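Local structure of pyocin S8 (Pseudomonas aeruginosa, 6W0V) at residues D47-D59 and F66-P80. The protein is a bacteriocin whose C-terminal H-N-H nuclease domain, the part described here, probably kills by cleaving DNA and is bound by its cognate immunity protein. The protein carries 1 engineered substitution. Sequence-based numbering, arbitrary orientation.
Sequences DFREQFWVAVAND and FRKTNAKGMRDGLSP
Trp53 lies between Pro80 and Phe52. Pro80 CD sits over the centre of the six-membered ring, and Ser79 CA lies over the same face, 3.8 Å from the centroid of the five-membered ring. On the opposite face is Phe52 CD1 from the indole's own helix. Met74 approaches obliquely, a Met-aromatic contact with SD 4.3 Å from the centroid of the six-membered ring. Its chain bends at the last torsion (chi3 -32°), which turns CE toward Val56 and the backbone N of Ala57. SD also lies over the centre of the Phe66 ring. Ala57 CB packs on Met74 CB at 3.6 Å and on Arg75 CG.

Arg49 NH2 donates to Gly77 O at 2.7 Å. The acceptor is in the guanidinium plane, but the donor stands above the carbonyl plane. Glu50 CA also meets Gly77 O, in a C-H...O contact of 3.2 Å. Gly77 has positive phi and ends helix 68-75 in a Schellman motif, with its CA 3.5 Å from that of Glu50. Water joins Trp53 NE1 to Ser79 OG, which also bonds Glu27 of the immunity protein. Another water links Ala57 O to Arg75 NH2.

Two nuclease-domain helices thus pack here, the turn Gly77-Pro80 folding back over the first. The axes of segments 47-57 and 68-75 approach to 7.8 Å at 129°, nearer perpendicular than antiparallel. Immunity-protein residues Phe20 and Phe51 pack on Lys72 and on Thr69 and Asn70. From helix 45-57, Phe52 and Trp53 rest on Ile96 of strand 95-98 and Val116 of strand 114-117, while Phe48 and Phe52 touch helix 31-37.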
loop_
_atom_site.group_PDB
_atom_site.type_symbol
_atom_site.label_atom_id
_atom_site.label_comp_id
_atom_site.label_asym_id
_atom_site.label_seq_id
_atom_site.Cartn_x
_atom_site.Cartn_y
_atom_site.Cartn_z
ATOM N N ASP A 47 6.894 -11.649 7.508
ATOM C CA ASP A 47 8.303 -11.530 7.080
ATOM C C ASP A 47 8.358 -11.633 5.558
ATOM O O ASP A 47 8.968 -10.810 4.878
ATOM C CB ASP A 47 9.113 -12.626 7.742
ATOM C CG ASP A 47 10.571 -12.606 7.381
ATOM O OD1 ASP A 47 11.056 -11.567 6.933
ATOM O OD2 ASP A 47 11.197 -13.630 7.569
ATOM N N PHE A 48 7.654 -12.600 5.006
ATOM C CA PHE A 48 7.631 -12.786 3.549
ATOM C C PHE A 48 7.023 -11.550 2.905
ATOM O O PHE A 48 7.563 -11.051 1.932
ATOM C CB PHE A 48 6.805 -14.011 3.193
ATOM C CG PHE A 48 6.697 -14.209 1.711
ATOM C CD1 PHE A 48 7.653 -14.931 1.021
ATOM C CD2 PHE A 48 5.649 -13.653 1.006
ATOM C CE1 PHE A 48 7.561 -15.093 -0.350
ATOM C CE2 PHE A 48 5.560 -13.815 -0.364
ATOM C CZ PHE A 48 6.502 -14.555 -1.037
ATOM N N ARG A 49 5.882 -11.127 3.420
ATOM C CA ARG A 49 5.168 -9.977 2.835
ATOM C C ARG A 49 6.113 -8.779 2.863
ATOM O O ARG A 49 6.166 -8.030 1.880
ATOM C CB ARG A 49 3.881 -9.704 3.603
ATOM C CG ARG A 49 3.156 -8.477 3.084
ATOM C CD ARG A 49 3.513 -7.277 3.910
ATOM N NE ARG A 49 2.903 -7.413 5.217
ATOM C CZ ARG A 49 3.216 -6.653 6.251
ATOM N NH1 ARG A 49 2.612 -6.823 7.411
ATOM N NH2 ARG A 49 4.131 -5.710 6.109
ATOM N N GLU A 50 6.800 -8.581 3.976
ATOM C CA GLU A 50 7.715 -7.426 4.093
ATOM C C GLU A 50 8.821 -7.557 3.055
ATOM O O GLU A 50 9.105 -6.619 2.339
ATOM C CB GLU A 50 8.321 -7.355 5.476
ATOM C CG GLU A 50 7.332 -6.883 6.490
ATOM C CD GLU A 50 7.943 -6.706 7.858
ATOM O OE1 GLU A 50 9.160 -6.945 7.995
ATOM O OE2 GLU A 50 7.201 -6.329 8.771
ATOM N N GLN A 51 9.459 -8.706 2.981
ATOM C CA GLN A 51 10.606 -8.846 2.071
ATOM C C GLN A 51 10.095 -8.712 0.646
ATOM O O GLN A 51 10.809 -8.200 -0.197
ATOM C CB GLN A 51 11.297 -10.171 2.322
ATOM C CG GLN A 51 11.935 -10.207 3.695
ATOM C CD GLN A 51 12.896 -11.355 3.804
ATOM O OE1 GLN A 51 13.594 -11.675 2.846
ATOM N NE2 GLN A 51 12.901 -11.990 4.966
ATOM N N PHE A 52 8.880 -9.176 0.411
ATOM C CA PHE A 52 8.212 -9.079 -0.899
ATOM C C PHE A 52 8.146 -7.607 -1.293
ATOM O O PHE A 52 8.658 -7.195 -2.341
ATOM C CB PHE A 52 6.842 -9.727 -0.768
ATOM C CG PHE A 52 6.006 -9.663 -2.003
ATOM C CD1 PHE A 52 5.346 -8.499 -2.350
ATOM C CD2 PHE A 52 5.880 -10.778 -2.807
ATOM C CE1 PHE A 52 4.557 -8.464 -3.480
ATOM C CE2 PHE A 52 5.088 -10.745 -3.935
ATOM C CZ PHE A 52 4.435 -9.585 -4.271
ATOM N N TRP A 53 7.540 -6.818 -0.431
ATOM C CA TRP A 53 7.324 -5.400 -0.782
ATOM C C TRP A 53 8.646 -4.658 -0.767
ATOM O O TRP A 53 8.794 -3.758 -1.583
ATOM C CB TRP A 53 6.300 -4.773 0.139
ATOM C CG TRP A 53 4.947 -5.301 -0.180
ATOM C CD1 TRP A 53 4.143 -6.024 0.638
ATOM C CD2 TRP A 53 4.275 -5.222 -1.444
ATOM N NE1 TRP A 53 2.993 -6.357 -0.011
ATOM C CE2 TRP A 53 3.041 -5.878 -1.290
ATOM C CE3 TRP A 53 4.563 -4.623 -2.670
ATOM C CZ2 TRP A 53 2.103 -5.948 -2.314
ATOM C CZ3 TRP A 53 3.642 -4.703 -3.685
ATOM C CH2 TRP A 53 2.430 -5.362 -3.510
ATOM N N VAL A 54 9.564 -5.026 0.112
ATOM C CA VAL A 54 10.922 -4.429 0.096
ATOM C C VAL A 54 11.547 -4.714 -1.260
ATOM O O VAL A 54 12.144 -3.826 -1.843
ATOM C CB VAL A 54 11.786 -4.949 1.247
ATOM C CG1 VAL A 54 13.257 -4.653 1.037
ATOM C CG2 VAL A 54 11.299 -4.391 2.566
ATOM N N ALA A 55 11.417 -5.936 -1.751
ATOM C CA ALA A 55 12.007 -6.326 -3.040
ATOM C C ALA A 55 11.353 -5.496 -4.139
ATOM O O ALA A 55 12.057 -5.050 -5.034
ATOM C CB ALA A 55 11.827 -7.799 -3.254
ATOM N N VAL A 56 10.038 -5.312 -4.060
ATOM C CA VAL A 56 9.299 -4.517 -5.073
ATOM C C VAL A 56 9.868 -3.104 -5.030
ATOM O O VAL A 56 10.222 -2.576 -6.092
ATOM C CB VAL A 56 7.786 -4.530 -4.820
ATOM C CG1 VAL A 56 7.075 -3.538 -5.720
ATOM C CG2 VAL A 56 7.203 -5.917 -4.997
ATOM N N ALA A 57 9.973 -2.528 -3.838
ATOM C CA ALA A 57 10.464 -1.138 -3.679
ATOM C C ALA A 57 11.898 -1.059 -4.196
ATOM O O ALA A 57 12.303 -0.004 -4.647
ATOM C CB ALA A 57 10.388 -0.705 -2.249
ATOM N N ASN A 58 12.639 -2.155 -4.118
ATOM C CA ASN A 58 14.064 -2.200 -4.504
ATOM C C ASN A 58 14.216 -2.499 -5.994
ATOM O O ASN A 58 15.368 -2.588 -6.452
ATOM C CB ASN A 58 14.818 -3.250 -3.700
ATOM C CG ASN A 58 16.307 -3.007 -3.728
ATOM O OD1 ASN A 58 17.095 -3.944 -3.761
ATOM N ND2 ASN A 58 16.695 -1.745 -3.744
ATOM N N ASP A 59 13.103 -2.681 -6.703
ATOM C CA ASP A 59 13.100 -2.954 -8.157
ATOM C C ASP A 59 12.691 -1.672 -8.859
ATOM O O ASP A 59 11.518 -1.310 -8.857
ATOM C CB ASP A 59 12.171 -4.099 -8.548
ATOM C CG ASP A 59 12.379 -4.473 -9.999
ATOM O OD1 ASP A 59 12.107 -3.636 -10.871
ATOM O OD2 ASP A 59 12.901 -5.549 -10.236
ATOM N N PHE A 66 4.691 3.158 -8.329
ATOM C CA PHE A 66 4.210 3.535 -6.985
ATOM C C PHE A 66 4.694 4.938 -6.701
ATOM O O PHE A 66 5.826 5.310 -7.095
ATOM C CB PHE A 66 4.729 2.597 -5.899
ATOM C CG PHE A 66 4.303 1.175 -6.114
ATOM C CD1 PHE A 66 5.034 0.364 -6.962
ATOM C CD2 PHE A 66 3.160 0.674 -5.521
ATOM C CE1 PHE A 66 4.649 -0.948 -7.182
ATOM C CE2 PHE A 66 2.782 -0.644 -5.735
ATOM C CZ PHE A 66 3.523 -1.439 -6.575
ATOM N N ARG A 67 3.835 5.688 -6.041
ATOM C CA ARG A 67 4.186 7.060 -5.647
ATOM C C ARG A 67 4.891 6.990 -4.297
ATOM O O ARG A 67 5.163 5.904 -3.794
ATOM C CB ARG A 67 2.946 7.949 -5.752
ATOM C CG ARG A 67 2.324 7.943 -7.144
ATOM C CD ARG A 67 3.085 8.764 -8.169
ATOM N NE ARG A 67 4.482 8.392 -8.319
ATOM C CZ ARG A 67 4.943 7.400 -9.078
ATOM N NH1 ARG A 67 4.119 6.641 -9.782
ATOM N NH2 ARG A 67 6.244 7.172 -9.125
ATOM N N LYS A 68 5.276 8.126 -3.753
ATOM C CA LYS A 68 6.356 8.177 -2.749
ATOM C C LYS A 68 5.915 7.506 -1.453
ATOM O O LYS A 68 6.729 6.791 -0.889
ATOM C CB LYS A 68 6.790 9.623 -2.539
ATOM C CG LYS A 68 7.762 10.079 -3.604
ATOM C CD LYS A 68 8.146 11.524 -3.508
ATOM C CE LYS A 68 9.100 11.926 -4.610
ATOM N NZ LYS A 68 9.759 13.214 -4.306
ATOM N N THR A 69 4.700 7.749 -0.970
ATOM C CA THR A 69 4.280 7.142 0.318
ATOM C C THR A 69 4.177 5.635 0.121
ATOM O O THR A 69 4.662 4.920 0.988
ATOM C CB THR A 69 3.020 7.789 0.891
ATOM O OG1 THR A 69 1.995 7.749 -0.093
ATOM C CG2 THR A 69 3.295 9.203 1.336
ATOM N N ASN A 70 3.606 5.176 -0.990
ATOM C CA ASN A 70 3.546 3.710 -1.226
ATOM C C ASN A 70 4.963 3.165 -1.253
ATOM O O ASN A 70 5.217 2.161 -0.572
ATOM C CB ASN A 70 2.781 3.356 -2.494
ATOM C CG ASN A 70 1.366 2.970 -2.146
ATOM O OD1 ASN A 70 1.093 2.643 -0.993
ATOM N ND2 ASN A 70 0.471 3.025 -3.115
ATOM N N ALA A 71 5.847 3.788 -2.016
ATOM C CA ALA A 71 7.229 3.302 -2.178
ATOM C C ALA A 71 7.919 3.329 -0.816
ATOM O O ALA A 71 8.621 2.387 -0.480
ATOM C CB ALA A 71 7.974 4.123 -3.182
ATOM N N LYS A 72 7.729 4.398 -0.058
ATOM C CA LYS A 72 8.345 4.545 1.272
ATOM C C LYS A 72 7.882 3.388 2.145
ATOM O O LYS A 72 8.721 2.743 2.774
ATOM C CB LYS A 72 7.926 5.853 1.934
ATOM C CG LYS A 72 8.488 6.036 3.333
ATOM C CD LYS A 72 9.970 6.240 3.341
ATOM C CE LYS A 72 10.528 6.394 4.738
ATOM N NZ LYS A 72 11.990 6.631 4.716
ATOM N N GLY A 73 6.580 3.146 2.160
ATOM C CA GLY A 73 6.021 2.049 2.966
ATOM C C GLY A 73 6.612 0.740 2.519
ATOM O O GLY A 73 6.979 -0.068 3.378
ATOM N N MET A 74 6.702 0.544 1.213
ATOM C CA MET A 74 7.224 -0.727 0.668
ATOM C C MET A 74 8.673 -0.914 1.094
ATOM O O MET A 74 9.053 -2.029 1.378
ATOM C CB MET A 74 7.103 -0.757 -0.846
ATOM C CG MET A 74 5.693 -0.947 -1.275
ATOM S SD MET A 74 5.546 -1.592 -2.963
ATOM C CE MET A 74 6.979 -0.872 -3.765
ATOM N N ARG A 75 9.464 0.140 1.188
ATOM C CA ARG A 75 10.866 0.010 1.641
ATOM C C ARG A 75 10.888 -0.452 3.098
ATOM O O ARG A 75 11.899 -1.033 3.507
ATOM C CB ARG A 75 11.614 1.322 1.442
ATOM C CG ARG A 75 11.932 1.579 -0.019
ATOM C CD ARG A 75 12.902 2.725 -0.178
ATOM N NE ARG A 75 12.362 4.007 0.258
ATOM C CZ ARG A 75 11.577 4.790 -0.475
ATOM N NH1 ARG A 75 11.175 5.949 0.017
ATOM N NH2 ARG A 75 11.195 4.427 -1.686
ATOM N N ASP A 76 9.797 -0.229 3.826
ATOM C CA ASP A 76 9.620 -0.686 5.226
ATOM C C ASP A 76 8.937 -2.047 5.234
ATOM O O ASP A 76 8.660 -2.541 6.332
ATOM C CB ASP A 76 8.757 0.281 6.033
ATOM C CG ASP A 76 9.410 1.612 6.306
ATOM O OD1 ASP A 76 10.650 1.677 6.231
ATOM O OD2 ASP A 76 8.658 2.567 6.575
ATOM N N GLY A 77 8.654 -2.593 4.056
ATOM C CA GLY A 77 7.993 -3.900 3.915
ATOM C C GLY A 77 6.496 -3.782 4.063
ATOM O O GLY A 77 5.836 -4.795 4.221
ATOM N N LEU A 78 5.948 -2.570 3.999
ATOM C CA LEU A 78 4.502 -2.354 4.182
ATOM C C LEU A 78 3.803 -2.448 2.838
ATOM O O LEU A 78 4.304 -1.908 1.841
ATOM C CB LEU A 78 4.260 -0.981 4.793
ATOM C CG LEU A 78 5.059 -0.708 6.054
ATOM C CD1 LEU A 78 4.790 0.703 6.535
ATOM C CD2 LEU A 78 4.734 -1.719 7.137
ATOM N N SER A 79 2.683 -3.150 2.828
ATOM C CA SER A 79 1.857 -3.348 1.625
ATOM C C SER A 79 1.427 -1.983 1.140
ATOM O O SER A 79 0.943 -1.181 1.921
ATOM C CB SER A 79 0.689 -4.198 1.909
ATOM O OG SER A 79 1.127 -5.411 2.485
ATOM N N PRO A 80 1.618 -1.699 -0.150
ATOM C CA PRO A 80 1.145 -0.440 -0.694
ATOM C C PRO A 80 -0.381 -0.409 -0.651
ATOM O O PRO A 80 -1.060 -1.393 -0.838
ATOM C CB PRO A 80 1.671 -0.403 -2.123
ATOM C CG PRO A 80 1.894 -1.853 -2.472
ATOM C CD PRO A 80 2.238 -2.544 -1.170
HETATM O O HOH W 1 10.693 -5.096 6.532
HETATM O O HOH W 2 0.388 -7.335 0.838
HETATM O O HOH W 3 12.037 2.475 -3.560
#